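PDB 2ZUX: rhamnogalacturonan endolyase YesW, which cleaves rhamnogalacturonan of plant cell wall pectin by endo-type elimination, releasing oligosaccharides, and needs calcium or manganese for activity. Local coordinates for residues A[546-549]-A[550-553]; A[516-519]-A[520-524]; A[566-569]-A[570-574]. One frame throughout, in Å; residues are numbered along the deposited sequence.

Contact 1: residues A[546-549]-A[550-553]; sequences VYRL and GIAW
Ile551 lays its CG1 and CD1 against the ring of Tyr547, one helical turn back in the chain. CG1 lies anti to the carbonyl carbon (chi1 -59°), and this sends the branch back toward the tyrosine. Tyr547 CE2 is 3.5 Å from Ile551 CG1, and Ile551 CD1 continues along the ring to CZ. The approach to the ring is oblique. The hydroxyl beyond bonds to Glu513 and to the backbone N of Asp506, a residue of a calcium site, which fixes the outer end of the ring.

The backbone is alpha-helical. Gly550 N donates to Val546 O at 2.9 Å and Ile551 N to Tyr547 O at 3.0 Å. Ala552 N bonds to Arg548 O in the same way.

Leu549 acts mainly through its carbonyl. The oxygen accepts from Trp553 N and also lies over one face of the Trp553 indole, with Leu549 O 3.2 Å from Trp553 CD1. Trp553 CG sits between its own backbone N and carbonyl carbon (chi1 55°), and the indole is folded back along the helix. Gly550 CA stands 3.3 Å above the indole plane of Trp553, offset toward the rim. The Arg548 chain bends at chi2 (62°), and NH1 comes near the next turn of the helix. Arg548 NH1 is 3.8 Å from Ala552 N, which lies at the edge of the guanidinium. NH2 forms a salt bridge with Glu6.

All eight residues are buried. Leu549 packs on Ile330 of strand 329-331, Tyr184 of strand 182-184 and Ile272 of strand 268-273. Ala552 shares Ile272, and Trp553 shares Ile330. Helix 547-553 thus meets the first strand of three separate four-stranded sheets, consistent with a place at the centre of the beta-propeller.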
ATOM      1  N   VAL A 546       6.639   3.075   8.682  1.00 11.71           N
ATOM      2  CA  VAL A 546       6.868   3.046   7.228  1.00 10.97           C
ATOM      3  C   VAL A 546       5.941   2.028   6.550  1.00 10.36           C
ATOM      4  O   VAL A 546       5.399   2.291   5.460  1.00 10.41           O
ATOM      5  CB  VAL A 546       8.364   2.763   6.893  1.00 10.84           C
ATOM      6  CG1 VAL A 546       8.568   2.497   5.410  1.00 11.46           C
ATOM      7  CG2 VAL A 546       9.214   3.937   7.328  1.00 11.04           C
ATOM      8  N   TYR A 547       5.752   0.872   7.181  1.00  9.39           N
ATOM      9  CA  TYR A 547       4.864  -0.139   6.625  1.00  9.38           C
ATOM     10  C   TYR A 547       3.437   0.392   6.510  1.00  9.46           C
ATOM     11  O   TYR A 547       2.787   0.229   5.474  1.00  9.38           O
ATOM     12  CB  TYR A 547       4.899  -1.413   7.471  1.00  9.27           C
ATOM     13  CG  TYR A 547       4.126  -2.559   6.856  1.00  8.46           C
ATOM     14  CD1 TYR A 547       4.768  -3.535   6.109  1.00  8.48           C
ATOM     15  CD2 TYR A 547       2.749  -2.654   7.031  1.00  8.45           C
ATOM     16  CE1 TYR A 547       4.050  -4.586   5.532  1.00  7.66           C
ATOM     17  CE2 TYR A 547       2.023  -3.689   6.468  1.00  7.99           C
ATOM     18  CZ  TYR A 547       2.677  -4.649   5.735  1.00  8.10           C
ATOM     19  OH  TYR A 547       1.926  -5.666   5.198  1.00  8.74           O
ATOM     20  N   ARG A 548       2.933   1.012   7.575  1.00  9.33           N
ATOM     21  CA  ARG A 548       1.550   1.498   7.563  1.00  9.21           C
ATOM     22  C   ARG A 548       1.338   2.491   6.430  1.00  9.41           C
ATOM     23  O   ARG A 548       0.294   2.501   5.765  1.00  9.36           O
ATOM     24  CB  ARG A 548       1.183   2.141   8.906  1.00  9.77           C
ATOM     25  CG  ARG A 548      -0.225   2.751   8.965  1.00  9.34           C
ATOM     26  CD  ARG A 548      -1.251   1.662   8.751  1.00  9.52           C
ATOM     27  NE  ARG A 548      -2.643   2.114   8.634  1.00 10.59           N
ATOM     28  CZ  ARG A 548      -3.255   2.407   7.486  1.00 10.02           C
ATOM     29  NH1 ARG A 548      -2.583   2.403   6.335  1.00 10.21           N
ATOM     30  NH2 ARG A 548      -4.540   2.750   7.498  1.00  9.97           N
ATOM     31  N   LEU A 549       2.327   3.351   6.225  1.00  8.89           N
ATOM     32  CA  LEU A 549       2.253   4.329   5.146  1.00  9.49           C
ATOM     33  C   LEU A 549       2.330   3.658   3.778  1.00  8.87           C
ATOM     34  O   LEU A 549       1.678   4.114   2.844  1.00  8.73           O
ATOM     35  CB  LEU A 549       3.324   5.416   5.301  1.00  9.76           C
ATOM     36  CG  LEU A 549       3.227   6.191   6.625  1.00 11.45           C
ATOM     37  CD1 LEU A 549       4.326   7.240   6.687  1.00 13.71           C
ATOM     38  CD2 LEU A 549       1.863   6.836   6.808  1.00 13.39           C
ATOM     39  N   GLY A 550       3.110   2.584   3.674  1.00  8.78           N
ATOM     40  CA  GLY A 550       3.154   1.773   2.451  1.00  8.88           C
ATOM     41  C   GLY A 550       1.809   1.169   2.078  1.00  8.66           C
ATOM     42  O   GLY A 550       1.449   1.113   0.892  1.00  8.37           O
ATOM     43  N   ILE A 551       1.041   0.755   3.079  1.00  8.25           N
ATOM     44  CA  ILE A 551      -0.291   0.221   2.798  1.00  8.68           C
ATOM     45  C   ILE A 551      -1.177   1.342   2.252  1.00  8.44           C
ATOM     46  O   ILE A 551      -1.925   1.133   1.295  1.00  9.06           O
ATOM     47  CB  ILE A 551      -0.912  -0.471   4.028  1.00  8.56           C
ATOM     48  CG1 ILE A 551      -0.018  -1.631   4.493  1.00  9.44           C
ATOM     49  CG2 ILE A 551      -2.329  -0.945   3.711  1.00  9.57           C
ATOM     50  CD1 ILE A 551       0.430  -2.599   3.394  1.00  9.58           C
ATOM     51  N   ALA A 552      -1.052   2.545   2.810  1.00  8.93           N
ATOM     52  CA  ALA A 552      -1.832   3.665   2.295  1.00  8.48           C
ATOM     53  C   ALA A 552      -1.517   3.986   0.831  1.00  8.62           C
ATOM     54  O   ALA A 552      -2.432   4.305   0.081  1.00  8.75           O
ATOM     55  CB  ALA A 552      -1.666   4.904   3.176  1.00  9.09           C
ATOM     56  N   TRP A 553      -0.245   3.901   0.420  1.00  8.41           N
ATOM     57  CA  TRP A 553       0.079   4.185  -0.982  1.00  8.26           C
ATOM     58  C   TRP A 553       0.131   2.957  -1.889  1.00  8.41           C
ATOM     59  O   TRP A 553       0.424   3.096  -3.077  1.00  8.53           O
ATOM     60  CB  TRP A 553       1.330   5.078  -1.176  1.00  8.70           C
ATOM     61  CG  TRP A 553       2.632   4.640  -0.542  1.00  8.13           C
ATOM     62  CD1 TRP A 553       3.319   5.338   0.412  1.00  8.52           C
ATOM     63  CD2 TRP A 553       3.448   3.483  -0.852  1.00  8.66           C
ATOM     64  NE1 TRP A 553       4.479   4.692   0.728  1.00  9.11           N
ATOM     65  CE2 TRP A 553       4.578   3.541  -0.010  1.00  8.80           C
ATOM     66  CE3 TRP A 553       3.312   2.384  -1.724  1.00  8.52           C
ATOM     67  CZ2 TRP A 553       5.582   2.567  -0.024  1.00  8.63           C
ATOM     68  CZ3 TRP A 553       4.307   1.404  -1.724  1.00  9.20           C
ATOM     69  CH2 TRP A 553       5.422   1.508  -0.872  1.00  8.87           C
TER

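Contact 2: residues A[516-519]-A[520-524]; sequences VWRT and EDSSA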
ATOM      1  N   VAL A 516      -5.293 -10.088  -0.301  1.00 10.15           N
ATOM      2  CA  VAL A 516      -6.657  -9.948  -0.770  1.00 10.42           C
ATOM      3  C   VAL A 516      -6.617 -10.048  -2.291  1.00 10.45           C
ATOM      4  O   VAL A 516      -6.027  -9.184  -2.951  1.00 10.78           O
ATOM      5  CB  VAL A 516      -7.268  -8.598  -0.353  1.00 10.18           C
ATOM      6  CG1 VAL A 516      -8.736  -8.514  -0.794  1.00 11.09           C
ATOM      7  CG2 VAL A 516      -7.130  -8.390   1.156  1.00 11.07           C
ATOM      8  N   TRP A 517      -7.207 -11.114  -2.843  1.00 10.47           N
ATOM      9  CA  TRP A 517      -7.376 -11.258  -4.294  1.00 11.03           C
ATOM     10  C   TRP A 517      -8.860 -11.303  -4.609  1.00 11.49           C
ATOM     11  O   TRP A 517      -9.642 -11.889  -3.862  1.00 11.90           O
ATOM     12  CB  TRP A 517      -6.777 -12.568  -4.813  1.00 11.69           C
ATOM     13  CG  TRP A 517      -5.292 -12.636  -5.021  1.00 11.19           C
ATOM     14  CD1 TRP A 517      -4.549 -11.970  -5.953  1.00 12.11           C
ATOM     15  CD2 TRP A 517      -4.385 -13.498  -4.326  1.00 11.67           C
ATOM     16  NE1 TRP A 517      -3.222 -12.341  -5.859  1.00 12.27           N
ATOM     17  CE2 TRP A 517      -3.098 -13.281  -4.870  1.00 11.92           C
ATOM     18  CE3 TRP A 517      -4.534 -14.421  -3.284  1.00 12.67           C
ATOM     19  CZ2 TRP A 517      -1.966 -13.966  -4.407  1.00 12.35           C
ATOM     20  CZ3 TRP A 517      -3.416 -15.098  -2.826  1.00 12.42           C
ATOM     21  CH2 TRP A 517      -2.148 -14.862  -3.383  1.00 12.49           C
ATOM     22  N   ARG A 518      -9.253 -10.717  -5.728  1.00 11.79           N
ATOM     23  CA  ARG A 518     -10.614 -10.895  -6.227  1.00 12.25           C
ATOM     24  C   ARG A 518     -10.786 -12.301  -6.795  1.00 12.25           C
ATOM     25  O   ARG A 518      -9.812 -12.949  -7.191  1.00 12.74           O
ATOM     26  CB  ARG A 518     -10.915  -9.877  -7.324  1.00 12.81           C
ATOM     27  CG  ARG A 518     -10.022 -10.002  -8.540  1.00 13.13           C
ATOM     28  CD  ARG A 518     -10.541  -9.179  -9.695  1.00 13.50           C
ATOM     29  NE  ARG A 518      -9.600  -9.187 -10.806  1.00 14.62           N
ATOM     30  CZ  ARG A 518      -9.732  -9.931 -11.896  1.00 15.22           C
ATOM     31  NH1 ARG A 518     -10.778 -10.741 -12.023  1.00 16.56           N
ATOM     32  NH2 ARG A 518      -8.819  -9.865 -12.859  1.00 17.55           N
ATOM     33  N   THR A 519     -12.029 -12.776  -6.838  1.00 12.57           N
ATOM     34  CA  THR A 519     -12.356 -13.941  -7.653  1.00 13.34           C
ATOM     35  C   THR A 519     -12.330 -13.519  -9.120  1.00 13.86           C
ATOM     36  O   THR A 519     -12.383 -12.327  -9.433  1.00 12.98           O
ATOM     37  CB  THR A 519     -13.745 -14.495  -7.313  1.00 13.43           C
ATOM     38  OG1 THR A 519     -14.725 -13.470  -7.510  1.00 13.10           O
ATOM     39  CG2 THR A 519     -13.801 -14.975  -5.872  1.00 14.49           C
ATOM     40  N   GLU A 520     -12.262 -14.493 -10.020  1.00 14.64           N
ATOM     41  CA  GLU A 520     -12.181 -14.203 -11.454  1.00 16.05           C
ATOM     42  C   GLU A 520     -13.340 -13.329 -11.943  1.00 15.52           C
ATOM     43  O   GLU A 520     -13.144 -12.425 -12.763  1.00 15.47           O
ATOM     44  CB  GLU A 520     -12.081 -15.506 -12.261  1.00 16.35           C
ATOM     45  CG  GLU A 520     -10.788 -16.277 -11.982  1.00 18.78           C
ATOM     46  CD  GLU A 520     -10.785 -17.699 -12.525  1.00 19.68           C
ATOM     47  OE1 GLU A 520     -11.571 -17.996 -13.452  1.00 24.76           O
ATOM     48  OE2 GLU A 520      -9.980 -18.516 -12.023  1.00 24.99           O
ATOM     49  N   ASP A 521     -14.535 -13.578 -11.407  1.00 15.15           N
ATOM     50  CA  ASP A 521     -15.728 -12.832 -11.810  1.00 14.95           C
ATOM     51  C   ASP A 521     -16.038 -11.601 -10.951  1.00 14.51           C
ATOM     52  O   ASP A 521     -17.067 -10.957 -11.141  1.00 14.44           O
ATOM     53  CB  ASP A 521     -16.952 -13.762 -11.893  1.00 15.64           C
ATOM     54  CG  ASP A 521     -17.410 -14.284 -10.533  1.00 17.05           C
ATOM     55  OD1 ASP A 521     -16.819 -13.943  -9.488  1.00 16.89           O
ATOM     56  OD2 ASP A 521     -18.392 -15.063 -10.502  1.00 20.08           O
ATOM     57  N   SER A 522     -15.148 -11.293 -10.006  1.00 14.42           N
ATOM     58  CA  SER A 522     -15.302 -10.141  -9.097  1.00 14.40           C
ATOM     59  C   SER A 522     -16.586 -10.171  -8.265  1.00 14.04           C
ATOM     60  O   SER A 522     -17.092  -9.129  -7.847  1.00 13.95           O
ATOM     61  CB  SER A 522     -15.167  -8.805  -9.841  1.00 14.51           C
ATOM     62  OG  SER A 522     -13.882  -8.671 -10.422  1.00 13.19           O
ATOM     63  N   SER A 523     -17.106 -11.373  -8.011  1.00 14.05           N
ATOM     64  CA  SER A 523     -18.251 -11.523  -7.115  1.00 14.14           C
ATOM     65  C   SER A 523     -17.849 -11.428  -5.643  1.00 13.62           C
ATOM     66  O   SER A 523     -18.696 -11.223  -4.775  1.00 13.71           O
ATOM     67  CB  SER A 523     -18.979 -12.844  -7.373  1.00 14.54           C
ATOM     68  OG  SER A 523     -18.124 -13.950  -7.182  1.00 16.35           O
ATOM     69  N   ALA A 524     -16.553 -11.587  -5.373  1.00 13.43           N
ATOM     70  CA  ALA A 524     -16.042 -11.567  -4.008  1.00 12.85           C
ATOM     71  C   ALA A 524     -14.573 -11.174  -3.982  1.00 12.16           C
ATOM     72  O   ALA A 524     -13.865 -11.310  -4.982  1.00 11.62           O
ATOM     73  CB  ALA A 524     -16.226 -12.939  -3.349  1.00 13.10           C
TER
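Thr519 and Ala524 pair where strand 514-519 turns back into strand 524-528, so the contact is a beta hairpin connection in the propeller domain. Thr519 N donates to Ala524 O at 3.0 Å, nearly straight at 168°. Within the loop, a type I turn runs from Thr519 to Ser522. Ser522 N bonds to Thr519 O at 3.0 Å, approaching from above the carbonyl plane. Ser522 itself has positive phi (58°), which helps bring the chain round to Ser523 and Ala524.

A second set of polar bonds, made by side chains, spans the loop. Thr519 OG1 sits between its backbone N and carbonyl carbon (chi1 58°), which turns the hydroxyl into the loop. Thr519 OG1 donates to Asp521 OD1 at 2.9 Å, close to the line of the C-O bond. The two side chains lie next to each other and point the same way. The same OG1 receives a weak bond from Ala524 N. Thr519 CG2 faces Ala524 CB at 4.0 Å. With an alanine here, Asp521 OD1 loses one of its three donors and Ala524 CB its methyl neighbour, and the Asp521 carboxylate would probably turn more freely.

Arg518 leaves the strand with an extended chain. Arg518 CD lies 3.5 Å from Ser522 OG, whose hydroxyl bonds to Ala114 N. Arg518 NH1 is 3.0 Å from Glu520 O, which lies at the guanidinium edge, and NH2 makes a weak bond to Ala493 O. The nearest atoms of this side chain and a bound rhamnose are about 4 Å apart, so the hairpin borders that sugar site.

Asp521 OD1 also accepts from Ser523 N above the carboxylate plane, which makes an Asx turn, and Ser523 OG reaches Asp521 OD1 on its syn side at 2.6 Å.

Contact 3: residues A[566-569]-A[570-574]; sequences FFLG and DGMAE
Met572 folds its side chain back over Gly569 and reaches as far as Phe566. Its CB lies 3.2 Å from Gly569 O and close to Phe567 O, and it also touches the Phe567 ring, with Met572 CB 3.8 Å from Phe567 CD2. CG stays beside Gly569 O. It lies between the backbone N and the carbonyl carbon (chi1 67°), which turns the chain inward over the preceding residues. The sulfur, Met572 SD, takes a weak hydrogen bond from Gly569 N at 3.7 Å. Leu568 CA lies 3.9 Å from Met572 SD. The chain then bends at chi3 (-68°), bringing CE to Phe567 O and to the Phe566 ring. Met572 CE is 3.9 Å from Phe566 CE1 and meets that ring obliquely.

The backbone beneath is a type II turn from Gly569 to Met572. Met572 N closes it by donating to Gly569 O at 3.1 Å, from above the carbonyl plane. Gly571 stands in the turn with positive phi (79°), a conformation that favours glycine. Gly569 is constrained differently: a side chain there would run into Phe567 CZ.

The Phe567 ring meets Asp570 O at its edge, with Asp570 O 3.4 Å from Phe567 CE2. Gly569 N stands over one face, toward the rim. Phe567 also packs on Asp420, a ligand of a calcium site. The carboxylate of Asp420 accepts from Asp570 N, so the turn is tied to the surroundings of that ion.

Apolar and weak polar forces are mixed here. The methionine puts CB, CG and CE against carbonyl oxygens and the two phenylalanines, and its sulfur gives Gly569 N a soft acceptor. The stronger bond within the contact is left to the backbone of the turn.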
ATOM      1  N   PHE A 566      12.388  -0.795   9.916  1.00 11.48           N
ATOM      2  CA  PHE A 566      13.524  -1.508  10.482  1.00 11.60           C
ATOM      3  C   PHE A 566      13.837  -2.701   9.583  1.00 11.41           C
ATOM      4  O   PHE A 566      13.010  -3.106   8.752  1.00 11.53           O
ATOM      5  CB  PHE A 566      13.196  -1.979  11.910  1.00 11.89           C
ATOM      6  CG  PHE A 566      11.999  -2.884  11.980  1.00 11.07           C
ATOM      7  CD1 PHE A 566      12.148  -4.267  11.907  1.00 12.52           C
ATOM      8  CD2 PHE A 566      10.715  -2.353  12.060  1.00 11.36           C
ATOM      9  CE1 PHE A 566      11.044  -5.111  11.940  1.00 13.56           C
ATOM     10  CE2 PHE A 566       9.601  -3.198  12.093  1.00 12.29           C
ATOM     11  CZ  PHE A 566       9.770  -4.574  12.024  1.00 13.04           C
ATOM     12  N   PHE A 567      15.030  -3.269   9.740  1.00 11.20           N
ATOM     13  CA  PHE A 567      15.387  -4.464   9.007  1.00 11.40           C
ATOM     14  C   PHE A 567      14.688  -5.666   9.629  1.00 11.32           C
ATOM     15  O   PHE A 567      14.977  -6.052  10.767  1.00 11.84           O
ATOM     16  CB  PHE A 567      16.901  -4.690   8.970  1.00 11.18           C
ATOM     17  CG  PHE A 567      17.281  -6.020   8.386  1.00 11.18           C
ATOM     18  CD1 PHE A 567      17.103  -6.264   7.026  1.00 12.28           C
ATOM     19  CD2 PHE A 567      17.794  -7.032   9.191  1.00 11.84           C
ATOM     20  CE1 PHE A 567      17.416  -7.498   6.478  1.00 12.51           C
ATOM     21  CE2 PHE A 567      18.123  -8.268   8.646  1.00 12.35           C
ATOM     22  CZ  PHE A 567      17.936  -8.497   7.282  1.00 12.26           C
ATOM     23  N   LEU A 568      13.744  -6.229   8.884  1.00 11.27           N
ATOM     24  CA  LEU A 568      13.061  -7.455   9.259  1.00 11.32           C
ATOM     25  C   LEU A 568      13.641  -8.533   8.363  1.00 11.35           C
ATOM     26  O   LEU A 568      13.422  -8.536   7.157  1.00 11.14           O
ATOM     27  CB  LEU A 568      11.552  -7.313   9.047  1.00 11.58           C
ATOM     28  CG  LEU A 568      10.623  -8.324   9.727  1.00 11.19           C
ATOM     29  CD1 LEU A 568       9.162  -7.913   9.525  1.00 11.96           C
ATOM     30  CD2 LEU A 568      10.849  -9.749   9.225  1.00 11.92           C
ATOM     31  N   GLY A 569      14.414  -9.433   8.946  1.00 11.27           N
ATOM     32  CA  GLY A 569      15.041 -10.469   8.146  1.00 11.64           C
ATOM     33  C   GLY A 569      15.973 -11.320   8.961  1.00 11.94           C
ATOM     34  O   GLY A 569      16.050 -11.175  10.186  1.00 11.77           O
ATOM     35  N   ASP A 570      16.682 -12.212   8.281  1.00 12.45           N
ATOM     36  CA  ASP A 570      17.595 -13.117   8.958  1.00 13.59           C
ATOM     37  C   ASP A 570      18.702 -12.334   9.642  1.00 13.99           C
ATOM     38  O   ASP A 570      19.307 -11.451   9.039  1.00 14.99           O
ATOM     39  CB  ASP A 570      18.185 -14.128   7.987  1.00 14.04           C
ATOM     40  CG  ASP A 570      19.016 -15.174   8.688  1.00 15.61           C
ATOM     41  OD1 ASP A 570      18.419 -16.080   9.303  1.00 18.95           O
ATOM     42  OD2 ASP A 570      20.254 -15.066   8.642  1.00 16.36           O
ATOM     43  N   GLY A 571      18.956 -12.669  10.906  1.00 14.98           N
ATOM     44  CA  GLY A 571      19.990 -12.003  11.687  1.00 16.10           C
ATOM     45  C   GLY A 571      19.590 -10.649  12.239  1.00 16.56           C
ATOM     46  O   GLY A 571      20.432  -9.927  12.768  1.00 17.44           O
ATOM     47  N   MET A 572      18.309 -10.299  12.129  1.00 16.42           N
ATOM     48  CA  MET A 572      17.836  -9.005  12.621  1.00 16.51           C
ATOM     49  C   MET A 572      18.021  -8.853  14.124  1.00 18.21           C
ATOM     50  O   MET A 572      17.984  -9.827  14.869  1.00 17.76           O
ATOM     51  CB  MET A 572      16.360  -8.788  12.269  1.00 16.01           C
ATOM     52  CG  MET A 572      15.408  -9.746  12.987  1.00 15.34           C
ATOM     53  SD  MET A 572      13.680  -9.489  12.549  1.00 13.66           S
ATOM     54  CE  MET A 572      13.361  -7.883  13.284  1.00 13.35           C
ATOM     55  N   ALA A 573      18.212  -7.610  14.549  1.00 19.89           N
ATOM     56  CA  ALA A 573      18.187  -7.264  15.964  1.00 21.84           C
ATOM     57  C   ALA A 573      16.744  -7.267  16.459  1.00 22.96           C
ATOM     58  O   ALA A 573      15.806  -7.141  15.661  1.00 23.01           O
ATOM     59  CB  ALA A 573      18.819  -5.903  16.175  1.00 22.15           C
ATOM     60  N   GLU A 574      16.564  -7.416  17.769  1.00 24.32           N
ATOM     61  CA  GLU A 574      15.233  -7.339  18.373  1.00 25.92           C
ATOM     62  C   GLU A 574      14.663  -5.932  18.213  1.00 26.24           C
ATOM     63  O   GLU A 574      15.292  -4.948  18.613  1.00 26.56           O
ATOM     64  CB  GLU A 574      15.260  -7.779  19.845  1.00 26.32           C
ATOM     65  CG  GLU A 574      16.396  -7.194  20.677  1.00 28.94           C
ATOM     66  CD  GLU A 574      16.953  -8.170  21.702  1.00 32.05           C
ATOM     67  OE1 GLU A 574      17.672  -7.711  22.617  1.00 33.63           O
ATOM     68  OE2 GLU A 574      16.689  -9.390  21.593  1.00 34.10           O
TER

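How the contacts relate
From the N terminus, contact 2 comes first. It closes the loop joining strands 514-519 and 524-528 at the edge of a rhamnose site. Contact 1 follows on helix 547-553, in the buried middle of the propeller domain. Contact 3 comes last, closing a turn in the long loop between that helix and strand 580-581, near a calcium site. The three are in series, and none nests within or crosses another. Contacts 1 and 2 have centres about 23 Å apart, and contacts 2 and 3 about 35 Å. Contacts 1 and 3 approach to about 6 Å at their nearest atoms without touching. Phe566 of contact 3 packs on Asp544, whose carboxylate accepts from the backbone of Val546 and Tyr547 in contact 1.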